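Local coordinates for cytosolic IMP-GMP specific 5'-nucleotidase (Legionella pneumophila subsp. pneumophila, PDB 4OHF), which probably hydrolyses the 5'-phosphate of purine nucleoside monophosphates such as IMP and GMP, as a magnesium-dependent cytosolic nucleotidase of the HAD superfamily, at residues Ile20-Asp25 against Lys203-Leu208. Numbering follows the deposited sequence.
Sequences IGLDMD and KKIFIL. With MG (magnesium ion), chain J; PO4 (phosphate ion), chain H.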
ATOM      1  N   ILE B  20      -1.413 -35.553  -6.160  1.00 40.14           N
ATOM      2  CA  ILE B  20      -1.332 -35.139  -4.771  1.00 40.13           C
ATOM      3  C   ILE B  20       0.116 -34.736  -4.465  1.00 39.86           C
ATOM      4  O   ILE B  20       1.021 -35.570  -4.477  1.00 39.93           O
ATOM      5  CB  ILE B  20      -1.748 -36.262  -3.815  1.00 38.09           C
ATOM      6  CG1 ILE B  20      -3.247 -36.506  -3.921  1.00 37.15           C
ATOM      7  CG2 ILE B  20      -1.421 -35.875  -2.405  1.00 36.32           C
ATOM      8  CD1 ILE B  20      -3.716 -37.694  -3.130  1.00 33.31           C
ATOM      9  N   GLY B  21       0.319 -33.448  -4.214  1.00 40.09           N
ATOM     10  CA  GLY B  21       1.641 -32.941  -3.900  1.00 40.52           C
ATOM     11  C   GLY B  21       1.861 -32.965  -2.403  1.00 39.67           C
ATOM     12  O   GLY B  21       1.068 -32.409  -1.641  1.00 37.07           O
ATOM     13  N   LEU B  22       2.941 -33.613  -1.980  1.00 38.67           N
ATOM     14  CA  LEU B  22       3.235 -33.718  -0.558  1.00 38.46           C
ATOM     15  C   LEU B  22       4.463 -32.957  -0.114  1.00 38.27           C
ATOM     16  O   LEU B  22       5.526 -33.059  -0.720  1.00 40.16           O
ATOM     17  CB  LEU B  22       3.418 -35.185  -0.146  1.00 36.37           C
ATOM     18  CG  LEU B  22       2.264 -36.161  -0.394  1.00 38.00           C
ATOM     19  CD1 LEU B  22       2.717 -37.595  -0.076  1.00 34.20           C
ATOM     20  CD2 LEU B  22       1.068 -35.762   0.455  1.00 33.93           C
ATOM     21  N   ASP B  23       4.294 -32.200   0.959  1.00 38.75           N
ATOM     22  CA  ASP B  23       5.366 -31.458   1.601  1.00 38.37           C
ATOM     23  C   ASP B  23       6.148 -32.591   2.278  1.00 37.46           C
ATOM     24  O   ASP B  23       5.543 -33.535   2.761  1.00 37.76           O
ATOM     25  CB  ASP B  23       4.729 -30.515   2.628  1.00 42.42           C
ATOM     26  CG  ASP B  23       5.715 -29.953   3.628  1.00 44.09           C
ATOM     27  OD1 ASP B  23       6.313 -30.725   4.401  1.00 46.85           O
ATOM     28  OD2 ASP B  23       5.878 -28.720   3.653  1.00 47.02           O
ATOM     29  N   MET B  24       7.473 -32.529   2.311  1.00 37.65           N
ATOM     30  CA  MET B  24       8.233 -33.615   2.937  1.00 36.97           C
ATOM     31  C   MET B  24       8.447 -33.507   4.451  1.00 37.11           C
ATOM     32  O   MET B  24       7.892 -34.298   5.216  1.00 38.42           O
ATOM     33  CB  MET B  24       9.592 -33.795   2.258  1.00 34.42           C
ATOM     34  CG  MET B  24      10.440 -34.850   2.926  1.00 36.41           C
ATOM     35  SD  MET B  24      12.072 -35.134   2.172  1.00 42.97           S
ATOM     36  CE  MET B  24      12.979 -33.712   2.735  1.00 39.51           C
ATOM     37  N   ASP B  25       9.252 -32.548   4.888  1.00 36.79           N
ATOM     38  CA  ASP B  25       9.522 -32.403   6.310  1.00 38.29           C
ATOM     39  C   ASP B  25       8.302 -31.973   7.118  1.00 38.05           C
ATOM     40  O   ASP B  25       7.822 -30.856   6.981  1.00 39.33           O
ATOM     41  CB  ASP B  25      10.685 -31.427   6.525  1.00 41.27           C
ATOM     42  CG  ASP B  25      12.005 -31.959   5.971  1.00 43.82           C
ATOM     43  OD1 ASP B  25      12.492 -33.010   6.445  1.00 45.26           O
ATOM     44  OD2 ASP B  25      12.557 -31.327   5.050  1.00 45.35           O
ATOM     45  N   LYS B 203      -3.769 -42.721  -8.640  1.00 51.92           N
ATOM     46  CA  LYS B 203      -3.372 -41.423  -8.115  1.00 50.16           C
ATOM     47  C   LYS B 203      -1.877 -41.201  -8.346  1.00 49.83           C
ATOM     48  O   LYS B 203      -1.081 -42.122  -8.214  1.00 49.32           O
ATOM     49  CB  LYS B 203      -3.652 -41.377  -6.621  1.00 49.58           C
ATOM     50  CG  LYS B 203      -4.557 -40.267  -6.175  1.00 50.09           C
ATOM     51  CD  LYS B 203      -5.956 -40.437  -6.717  1.00 49.20           C
ATOM     52  CE  LYS B 203      -6.899 -39.446  -6.071  1.00 48.68           C
ATOM     53  NZ  LYS B 203      -8.220 -39.480  -6.745  1.00 50.15           N
ATOM     54  N   LYS B 204      -1.495 -39.982  -8.703  1.00 49.64           N
ATOM     55  CA  LYS B 204      -0.085 -39.671  -8.899  1.00 49.40           C
ATOM     56  C   LYS B 204       0.356 -38.888  -7.671  1.00 46.95           C
ATOM     57  O   LYS B 204      -0.325 -37.969  -7.240  1.00 44.47           O
ATOM     58  CB  LYS B 204       0.130 -38.825 -10.152  1.00 52.37           C
ATOM     59  CG  LYS B 204       0.161 -39.606 -11.453  1.00 54.88           C
ATOM     60  CD  LYS B 204       0.438 -38.639 -12.597  1.00 57.95           C
ATOM     61  CE  LYS B 204       0.467 -39.316 -13.958  1.00 58.74           C
ATOM     62  NZ  LYS B 204       0.661 -38.279 -15.034  1.00 60.14           N
ATOM     63  N   ILE B 205       1.498 -39.257  -7.109  1.00 45.04           N
ATOM     64  CA  ILE B 205       1.982 -38.581  -5.925  1.00 43.69           C
ATOM     65  C   ILE B 205       3.341 -37.952  -6.157  1.00 43.12           C
ATOM     66  O   ILE B 205       4.249 -38.601  -6.676  1.00 43.79           O
ATOM     67  CB  ILE B 205       2.068 -39.581  -4.760  1.00 43.16           C
ATOM     68  CG1 ILE B 205       0.696 -40.215  -4.560  1.00 41.74           C
ATOM     69  CG2 ILE B 205       2.535 -38.882  -3.490  1.00 37.75           C
ATOM     70  CD1 ILE B 205       0.690 -41.326  -3.569  1.00 45.76           C
ATOM     71  N   PHE B 206       3.486 -36.688  -5.779  1.00 41.41           N
ATOM     72  CA  PHE B 206       4.769 -36.017  -5.929  1.00 39.99           C
ATOM     73  C   PHE B 206       5.179 -35.309  -4.644  1.00 40.63           C
ATOM     74  O   PHE B 206       4.333 -34.915  -3.837  1.00 42.28           O
ATOM     75  CB  PHE B 206       4.746 -35.036  -7.126  1.00 36.84           C
ATOM     76  CG  PHE B 206       3.857 -33.822  -6.944  1.00 34.25           C
ATOM     77  CD1 PHE B 206       4.382 -32.615  -6.456  1.00 32.87           C
ATOM     78  CD2 PHE B 206       2.523 -33.849  -7.358  1.00 32.83           C
ATOM     79  CE1 PHE B 206       3.589 -31.452  -6.397  1.00 29.40           C
ATOM     80  CE2 PHE B 206       1.721 -32.691  -7.302  1.00 32.26           C
ATOM     81  CZ  PHE B 206       2.261 -31.490  -6.822  1.00 31.11           C
ATOM     82  N   ILE B 207       6.486 -35.173  -4.451  1.00 39.45           N
ATOM     83  CA  ILE B 207       7.032 -34.501  -3.292  1.00 39.27           C
ATOM     84  C   ILE B 207       7.382 -33.066  -3.663  1.00 40.10           C
ATOM     85  O   ILE B 207       7.902 -32.805  -4.748  1.00 41.53           O
ATOM     86  CB  ILE B 207       8.300 -35.218  -2.797  1.00 40.10           C
ATOM     87  CG1 ILE B 207       7.922 -36.594  -2.253  1.00 40.38           C
ATOM     88  CG2 ILE B 207       8.999 -34.390  -1.711  1.00 38.95           C
ATOM     89  CD1 ILE B 207       9.091 -37.397  -1.782  1.00 40.60           C
ATOM     90  N   LEU B 208       7.092 -32.132  -2.768  1.00 38.51           N
ATOM     91  CA  LEU B 208       7.400 -30.723  -3.012  1.00 39.37           C
ATOM     92  C   LEU B 208       7.991 -30.219  -1.694  1.00 40.38           C
ATOM     93  O   LEU B 208       7.261 -29.777  -0.796  1.00 38.25           O
ATOM     94  CB  LEU B 208       6.121 -29.953  -3.369  1.00 39.21           C
ATOM     95  CG  LEU B 208       6.217 -28.480  -3.764  1.00 37.75           C
ATOM     96  CD1 LEU B 208       7.004 -28.348  -5.066  1.00 37.35           C
ATOM     97  CD2 LEU B 208       4.816 -27.900  -3.934  1.00 37.97           C
TER
HETATM   98 MG    MG J 503       6.927 -29.238   5.903  1.00 44.78          MG
HETATM   99  P   PO4 H 501       9.647 -29.200   3.522  1.00 42.93           P
HETATM  100  O1  PO4 H 501      11.016 -28.803   3.950  1.00 41.46           O
HETATM  101  O2  PO4 H 501       8.715 -29.110   4.664  1.00 42.08           O
HETATM  102  O3  PO4 H 501       9.673 -30.600   3.017  1.00 38.19           O
HETATM  103  O4  PO4 H 501       9.181 -28.280   2.454  1.00 45.64           O
HETATM  104  O   HOH W   1       7.837 -27.423   6.361  1.00 61.37           O
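G21 lies under the ring of F206 where strands 19-22 and 204-208 run parallel at the centre of the HAD-type Rossmann-like sheet. Four backbone hydrogen bonds join them, from I20 N to K204 O through to L208 N to L22 O. F206 CB leaves the sheet on the face of G21, and chi1 of 68° sets CG between its own backbone N and carbonyl carbon, folding the ring back across the neighbouring strand. All six ring atoms then gather round G21 CA: CG and CD2 also pass I20 O, CD1 and CE1 meet G21 CA alone, CE2 nears G21 N as well, and F206 CZ comes closest, 3.3 Å from G21 CA. This CA sits over the ring centre, 12° off the normal, in a CH-pi contact; F287 also meets the ring. On the other face, L22 CD1 touches I205 CG2 at 3.7 Å beneath helix 189-200. The chain then leads into the DxD motif of the HAD active site: D23, which precedes helix 24-28, and D25 bind magnesium together with D303. D23 reaches the ion with both carboxylate oxygens, D25 with its backbone O, while D25 N donates to phosphate O3 at 2.7 Å.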